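Non-structural protein 2 (Bluetongue virus, PDB 1UTY) binds single-stranded RNA through this amino-terminal domain, which is one part of a longer viral phosphoprotein. Local coordinates at residues 24-27 against 28-32; 89-92 against 93-96; 135-138 against 139-142. All coordinates share one frame; numbering follows the deposited sequence.

Interaction 1. Residues 24-27 against 28-32; sequences GAIA and KLSSQ
A Schellman motif closes helix 22-29 here, and A27 and Q32 are its outer pair. The amide of Q32 turns back to the carbonyl of A27, with Q32 N to A27 O at 2.7 Å and a nearly straight N-H (170°). Inside it, S31 N bonds to K28 O at 3.1 Å. S31 is the C-prime residue and has positive phi, which turns the chain out of the helix. Regular helical bonds run from K28 N to G24 O at 2.9 Å and from L29 N to A25 O at 2.8 Å; S30 N to I26 O, more bent, is the last. S30 is the first residue to leave helical backbone angles. It grips the carbonyl of I26 twice, with OG at 2.8 Å and its own N at 3.0 Å from I26 O. The two donors reach that oxygen from opposite faces of the carbonyl plane. Placing OG beside its own backbone N, anti to the carbonyl carbon (chi1 -38°), brings the hydroxyl back over the last turn. I26 and L29 run side by side, with I26 CD1 on L29 CD2 at 3.6 Å. I26, S30 and Q32 also pack on P47 of strand 44-48, so this helix end leans on an outermost strand of the sheet. I26 O keeps its helical donor, S30 N, and gains the S30 hydroxyl; A27 O is taken by Q32 N.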
loop_
_atom_site.group_PDB
_atom_site.type_symbol
_atom_site.label_atom_id
_atom_site.label_comp_id
_atom_site.label_asym_id
_atom_site.label_seq_id
_atom_site.Cartn_x
_atom_site.Cartn_y
_atom_site.Cartn_z
ATOM N N GLY A 24 -22.233 -0.242 1.275
ATOM C CA GLY A 24 -22.810 0.773 2.140
ATOM C C GLY A 24 -24.311 0.875 1.985
ATOM O O GLY A 24 -25.034 1.005 2.981
ATOM N N ALA A 25 -24.776 0.814 0.734
ATOM C CA ALA A 25 -26.205 0.902 0.423
ATOM C C ALA A 25 -26.949 -0.225 1.122
ATOM O O ALA A 25 -27.958 0.001 1.785
ATOM C CB ALA A 25 -26.443 0.855 -1.104
ATOM N N ILE A 26 -26.411 -1.433 0.984
ATOM C CA ILE A 26 -26.991 -2.651 1.529
ATOM C C ILE A 26 -26.977 -2.646 3.057
ATOM O O ILE A 26 -27.965 -2.993 3.691
ATOM C CB ILE A 26 -26.234 -3.880 0.954
ATOM C CG1 ILE A 26 -26.585 -4.098 -0.528
ATOM C CG2 ILE A 26 -26.473 -5.142 1.784
ATOM C CD1 ILE A 26 -28.078 -4.077 -0.872
ATOM N N ALA A 27 -25.860 -2.242 3.644
ATOM C CA ALA A 27 -25.776 -2.122 5.089
ATOM C C ALA A 27 -26.844 -1.154 5.609
ATOM O O ALA A 27 -27.550 -1.459 6.579
ATOM C CB ALA A 27 -24.379 -1.679 5.499
ATOM N N LYS A 28 -26.960 -0.006 4.939
ATOM C CA LYS A 28 -27.928 1.039 5.271
ATOM C C LYS A 28 -29.361 0.542 5.114
ATOM O O LYS A 28 -30.173 0.710 6.018
ATOM C CB LYS A 28 -27.695 2.285 4.401
ATOM C CG LYS A 28 -28.448 3.555 4.852
ATOM C CD LYS A 28 -27.721 4.817 4.387
ATOM C CE LYS A 28 -28.656 6.021 4.312
ATOM N NZ LYS A 28 -28.914 6.609 5.664
ATOM N N LEU A 29 -29.652 -0.079 3.973
ATOM C CA LEU A 29 -30.953 -0.682 3.715
ATOM C C LEU A 29 -31.360 -1.705 4.789
ATOM O O LEU A 29 -32.551 -1.845 5.094
ATOM C CB LEU A 29 -30.986 -1.327 2.313
ATOM C CG LEU A 29 -31.753 -2.657 2.126
ATOM C CD1 LEU A 29 -33.195 -2.425 1.698
ATOM C CD2 LEU A 29 -31.059 -3.602 1.155
ATOM N N SER A 30 -30.385 -2.427 5.340
ATOM C CA SER A 30 -30.682 -3.475 6.319
ATOM C C SER A 30 -30.453 -3.005 7.756
ATOM O O SER A 30 -30.549 -3.793 8.693
ATOM C CB SER A 30 -29.875 -4.732 6.018
ATOM O OG SER A 30 -29.798 -4.936 4.616
ATOM N N SER A 31 -30.158 -1.712 7.900
ATOM C CA SER A 31 -29.965 -1.052 9.196
ATOM C C SER A 31 -28.760 -1.609 9.987
ATOM O O SER A 31 -28.801 -1.741 11.217
ATOM C CB SER A 31 -31.265 -1.069 10.027
ATOM O OG SER A 31 -32.361 -0.566 9.279
ATOM N N GLN A 32 -27.695 -1.942 9.263
ATOM C CA GLN A 32 -26.486 -2.452 9.885
ATOM C C GLN A 32 -25.326 -1.498 9.578
ATOM O O GLN A 32 -25.306 -0.878 8.516
ATOM C CB GLN A 32 -26.172 -3.877 9.393
ATOM C CG GLN A 32 -27.270 -4.906 9.650
ATOM C CD GLN A 32 -27.428 -5.254 11.131
ATOM O OE1 GLN A 32 -26.582 -4.903 11.960
ATOM N NE2 GLN A 32 -28.524 -5.932 11.461
#

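Interaction 2. Residues 89-92 against 93-96; sequences ERWE and EWKF
The backbone makes a type I beta turn from W91 to W94, and the W91 ring meets both W94 and F96. W94 sends its pyrrole edge against one face of the W91 indole. The five-membered ring centroids are 4.6 Å apart and the planes stand at 84°, an edge-to-face (T-shaped) pair. W94 CD1 lies over that face, offset toward the rim, at 3.6 Å from W91 CE2. The W91 ring is brought there with CG anti to the backbone N (chi1 -154°). E93 also approaches W91: its OE2 sits at the indole edge, near the ring plane, 3.4 Å from W91 NE1. The E93 carboxylate stands almost upright to the indole, at 88°. Together W91, W94 and F96 form an aromatic cluster in the loop that joins strand 84-87 to strand 97-110. Its rings rest on strands 64-70 and 73-79, through R67, S76 and M78 among others, and Y131 makes a further edge-to-face pair with W94. F96 meets W91 obliquely, with F96 CZ 3.8 Å from W91 CE3. The rim of the F96 ring also faces a backbone oxygen, with CE1 3.2 Å from W91 O. E92 folds back on the turn, and its OE2 accepts the W91 amide, N to OE2 2.8 Å. E92 OE1 takes R90 NH1 in a salt bridge, while OE2 pairs with R67. A water donates both to E92 OE1 (2.9 Å) and to W94 O, tying the carboxylate to the far side of the turn.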
loop_
_atom_site.group_PDB
_atom_site.type_symbol
_atom_site.label_atom_id
_atom_site.label_comp_id
_atom_site.label_asym_id
_atom_site.label_seq_id
_atom_site.Cartn_x
_atom_site.Cartn_y
_atom_site.Cartn_z
ATOM N N GLU A 89 -5.513 -12.967 -3.817
ATOM C CA GLU A 89 -4.388 -13.198 -4.695
ATOM C C GLU A 89 -4.021 -11.957 -5.530
ATOM O O GLU A 89 -4.690 -10.903 -5.438
ATOM C CB GLU A 89 -4.672 -14.430 -5.546
ATOM C CG GLU A 89 -4.613 -15.683 -4.682
ATOM C CD GLU A 89 -4.956 -16.958 -5.409
ATOM O OE1 GLU A 89 -4.414 -17.202 -6.510
ATOM O OE2 GLU A 89 -5.760 -17.729 -4.860
ATOM N N ARG A 90 -2.933 -12.069 -6.293
ATOM C CA ARG A 90 -2.403 -10.956 -7.068
ATOM C C ARG A 90 -3.462 -10.532 -8.059
ATOM O O ARG A 90 -4.120 -11.371 -8.672
ATOM C CB ARG A 90 -1.135 -11.369 -7.842
ATOM C CG ARG A 90 0.111 -11.623 -6.990
ATOM C CD ARG A 90 1.050 -10.423 -6.873
ATOM N NE ARG A 90 2.044 -10.342 -7.958
ATOM C CZ ARG A 90 2.540 -9.191 -8.426
ATOM N NH1 ARG A 90 2.141 -8.029 -7.920
ATOM N NH2 ARG A 90 3.436 -9.190 -9.398
ATOM N N TRP A 91 -3.629 -9.230 -8.216
ATOM C CA TRP A 91 -4.621 -8.711 -9.147
ATOM C C TRP A 91 -4.048 -7.503 -9.883
ATOM O O TRP A 91 -4.462 -6.369 -9.681
ATOM C CB TRP A 91 -5.918 -8.374 -8.397
ATOM C CG TRP A 91 -7.137 -8.435 -9.259
ATOM C CD1 TRP A 91 -7.211 -8.846 -10.563
ATOM C CD2 TRP A 91 -8.467 -8.073 -8.877
ATOM N NE1 TRP A 91 -8.508 -8.752 -11.013
ATOM C CE2 TRP A 91 -9.299 -8.278 -9.997
ATOM C CE3 TRP A 91 -9.045 -7.581 -7.693
ATOM C CZ2 TRP A 91 -10.668 -8.017 -9.971
ATOM C CZ3 TRP A 91 -10.413 -7.326 -7.669
ATOM C CH2 TRP A 91 -11.207 -7.545 -8.794
ATOM N N GLU A 92 -3.100 -7.776 -10.762
ATOM C CA GLU A 92 -2.135 -6.761 -11.183
ATOM C C GLU A 92 -2.491 -5.969 -12.434
ATOM O O GLU A 92 -1.782 -5.022 -12.783
ATOM C CB GLU A 92 -0.749 -7.399 -11.338
ATOM C CG GLU A 92 0.091 -7.441 -10.065
ATOM C CD GLU A 92 -0.568 -6.823 -8.829
ATOM O OE1 GLU A 92 -0.099 -5.748 -8.391
ATOM O OE2 GLU A 92 -1.526 -7.414 -8.267
ATOM N N GLU A 93 -3.576 -6.349 -13.102
ATOM C CA GLU A 93 -4.085 -5.576 -14.236
ATOM C C GLU A 93 -4.620 -4.199 -13.781
ATOM O O GLU A 93 -4.653 -3.259 -14.573
ATOM C CB GLU A 93 -5.148 -6.376 -15.031
ATOM C CG GLU A 93 -6.302 -6.922 -14.187
ATOM C CD GLU A 93 -7.060 -8.098 -14.816
ATOM O OE1 GLU A 93 -7.591 -7.970 -15.954
ATOM O OE2 GLU A 93 -7.153 -9.153 -14.144
ATOM N N TRP A 94 -4.993 -4.077 -12.505
ATOM C CA TRP A 94 -5.621 -2.856 -11.990
ATOM C C TRP A 94 -4.799 -2.152 -10.920
ATOM O O TRP A 94 -4.031 -2.792 -10.210
ATOM C CB TRP A 94 -7.007 -3.146 -11.397
ATOM C CG TRP A 94 -7.892 -4.071 -12.156
ATOM C CD1 TRP A 94 -8.300 -5.312 -11.751
ATOM C CD2 TRP A 94 -8.513 -3.849 -13.440
ATOM N NE1 TRP A 94 -9.119 -5.877 -12.698
ATOM C CE2 TRP A 94 -9.272 -5.011 -13.746
ATOM C CE3 TRP A 94 -8.496 -2.797 -14.373
ATOM C CZ2 TRP A 94 -10.019 -5.150 -14.934
ATOM C CZ3 TRP A 94 -9.242 -2.931 -15.573
ATOM C CH2 TRP A 94 -9.984 -4.108 -15.837
ATOM N N LYS A 95 -4.990 -0.833 -10.811
ATOM C CA LYS A 95 -4.425 -0.004 -9.744
ATOM C C LYS A 95 -5.308 -0.136 -8.493
ATOM O O LYS A 95 -6.527 -0.307 -8.607
ATOM C CB LYS A 95 -4.466 1.494 -10.128
ATOM C CG LYS A 95 -3.553 1.965 -11.245
ATOM C CD LYS A 95 -3.436 3.519 -11.289
ATOM C CE LYS A 95 -3.604 4.038 -12.726
ATOM N NZ LYS A 95 -2.627 5.110 -13.180
ATOM N N PHE A 96 -4.693 0.023 -7.317
ATOM C CA PHE A 96 -5.416 0.103 -6.054
ATOM C C PHE A 96 -4.836 1.175 -5.162
ATOM O O PHE A 96 -3.649 1.478 -5.231
ATOM C CB PHE A 96 -5.312 -1.218 -5.294
ATOM C CG PHE A 96 -5.861 -2.362 -6.038
ATOM C CD1 PHE A 96 -5.079 -3.032 -6.975
ATOM C CD2 PHE A 96 -7.169 -2.749 -5.840
ATOM C CE1 PHE A 96 -5.608 -4.074 -7.698
ATOM C CE2 PHE A 96 -7.702 -3.768 -6.546
ATOM C CZ PHE A 96 -6.937 -4.444 -7.487
HETATM O O HOH W 1 -1.731 -3.403 -8.907
#

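Interaction 3. Residues 135-138 against 139-142; sequences DFDR and NEMP
D137 and E140 close a type I beta turn in the loop between strands 113-123 and 148-149, and two hydrogen bonds hold it. E140 N donates to D137 O at 2.9 Å, from well above the carbonyl plane. In return, E140 OE1 accepts D137 N at 3.1 Å, on the anti side of the carboxylate and with a fairly straight N-H (161°). The E140 chain, extended beyond CG, carries its carboxylate back to that amide. A water adds a second donor to E140 OE1 and also donates to D135 O.

As for charge, D137 and E140 run side by side, D137 OD1 to E140 OE1 at 4.0 Å. R133 makes salt bridges to both D137 and D135, which probably offsets some of the negative charge.

F136 takes M141 and P142. M141 CG presses on F136 CB at 3.4 Å. M141 also runs alongside R138, and its bend at chi3 (-57°) sets CE 3.5 Å from R138 CG. The second subunit also packs here, its T102 on F136 and its Y121 on P142. The proline makes a CH-pi contact: P142 CD lies 4.1 Å from the F136 ring centroid, 16° off the ring normal.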
loop_
_atom_site.group_PDB
_atom_site.type_symbol
_atom_site.label_atom_id
_atom_site.label_comp_id
_atom_site.label_asym_id
_atom_site.label_seq_id
_atom_site.Cartn_x
_atom_site.Cartn_y
_atom_site.Cartn_z
ATOM N N ASP A 135 -1.303 0.798 -15.793
ATOM C CA ASP A 135 -0.305 1.152 -16.799
ATOM C C ASP A 135 -0.522 2.584 -17.255
ATOM O O ASP A 135 -1.518 3.206 -16.889
ATOM C CB ASP A 135 -0.325 0.161 -17.979
ATOM C CG ASP A 135 -1.412 0.461 -18.987
ATOM O OD1 ASP A 135 -2.471 1.004 -18.589
ATOM O OD2 ASP A 135 -1.285 0.186 -20.210
ATOM N N PHE A 136 0.402 3.101 -18.048
ATOM C CA PHE A 136 0.291 4.461 -18.543
ATOM C C PHE A 136 0.021 4.504 -20.031
ATOM O O PHE A 136 0.703 3.834 -20.803
ATOM C CB PHE A 136 1.583 5.234 -18.296
ATOM C CG PHE A 136 1.940 5.391 -16.853
ATOM C CD1 PHE A 136 1.108 6.099 -15.983
ATOM C CD2 PHE A 136 3.129 4.855 -16.363
ATOM C CE1 PHE A 136 1.449 6.248 -14.640
ATOM C CE2 PHE A 136 3.482 5.011 -15.044
ATOM C CZ PHE A 136 2.642 5.697 -14.172
ATOM N N ASP A 137 -0.953 5.319 -20.430
ATOM C CA ASP A 137 -0.977 5.837 -21.797
ATOM C C ASP A 137 0.251 6.724 -21.959
ATOM O O ASP A 137 0.764 7.274 -20.983
ATOM C CB ASP A 137 -2.234 6.669 -22.069
ATOM C CG ASP A 137 -3.506 5.858 -21.978
ATOM O OD1 ASP A 137 -3.442 4.638 -21.669
ATOM O OD2 ASP A 137 -4.629 6.371 -22.196
ATOM N N ARG A 138 0.707 6.879 -23.194
ATOM C CA ARG A 138 1.894 7.679 -23.446
ATOM C C ARG A 138 1.766 9.123 -22.948
ATOM O O ARG A 138 2.758 9.713 -22.515
ATOM C CB ARG A 138 2.320 7.593 -24.917
ATOM C CG ARG A 138 2.993 6.269 -25.230
ATOM C CD ARG A 138 3.187 5.961 -26.705
ATOM N NE ARG A 138 3.731 4.616 -26.871
ATOM C CZ ARG A 138 5.026 4.305 -26.805
ATOM N NH1 ARG A 138 5.950 5.250 -26.611
ATOM N NH2 ARG A 138 5.399 3.039 -26.953
ATOM N N ASN A 139 0.552 9.679 -22.975
ATOM C CA ASN A 139 0.356 11.030 -22.454
ATOM C C ASN A 139 0.357 11.139 -20.920
ATOM O O ASN A 139 0.456 12.228 -20.371
ATOM C CB ASN A 139 -0.830 11.743 -23.126
ATOM C CG ASN A 139 -2.182 11.312 -22.600
ATOM O OD1 ASN A 139 -2.355 10.239 -21.997
ATOM N ND2 ASN A 139 -3.180 12.153 -22.860
ATOM N N GLU A 140 0.286 9.998 -20.247
ATOM C CA GLU A 140 0.248 9.942 -18.780
ATOM C C GLU A 140 1.594 9.600 -18.166
ATOM O O GLU A 140 1.738 9.623 -16.954
ATOM C CB GLU A 140 -0.734 8.874 -18.304
ATOM C CG GLU A 140 -2.090 8.882 -18.962
ATOM C CD GLU A 140 -3.044 7.909 -18.294
ATOM O OE1 GLU A 140 -2.769 6.676 -18.307
ATOM O OE2 GLU A 140 -4.077 8.380 -17.755
ATOM N N MET A 141 2.569 9.242 -18.990
ATOM C CA MET A 141 3.848 8.803 -18.458
ATOM C C MET A 141 4.593 9.969 -17.829
ATOM O O MET A 141 4.585 11.084 -18.366
ATOM C CB MET A 141 4.690 8.142 -19.538
ATOM C CG MET A 141 4.205 6.761 -19.896
ATOM S SD MET A 141 5.128 5.984 -21.231
ATOM C CE MET A 141 4.962 7.120 -22.482
ATOM N N PRO A 142 5.215 9.713 -16.677
ATOM C CA PRO A 142 6.081 10.707 -16.031
ATOM C C PRO A 142 7.293 11.008 -16.891
ATOM O O PRO A 142 7.771 10.121 -17.603
ATOM C CB PRO A 142 6.504 10.012 -14.728
ATOM C CG PRO A 142 6.320 8.552 -14.993
ATOM C CD PRO A 142 5.126 8.461 -15.896
HETATM O O HOH W 2 -4.006 4.256 -18.180
#

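The contacts come in the order 24-32, 89-96, 135-142 along the chain. Interaction 1 ends helix 22-29 beside strand 44-48, at one margin of the sheet. Interaction 2 follows strand 84-87, outermost at the other margin. Their centres are 28 Å apart, on opposite sides of the chain's centre. Interactions 2 and 3 share a side, centres 18 Å and nearest atoms about 4 Å apart. N134 and M132, before interaction 3, bond to the backbone of 93-96. The centre of interaction 3 is 25 Å from that of the chain. F136 and P142 of interaction 3 pack on the second subunit and R90 of interaction 2 touches it, so both loops join the dimer contact; interaction 1 does not.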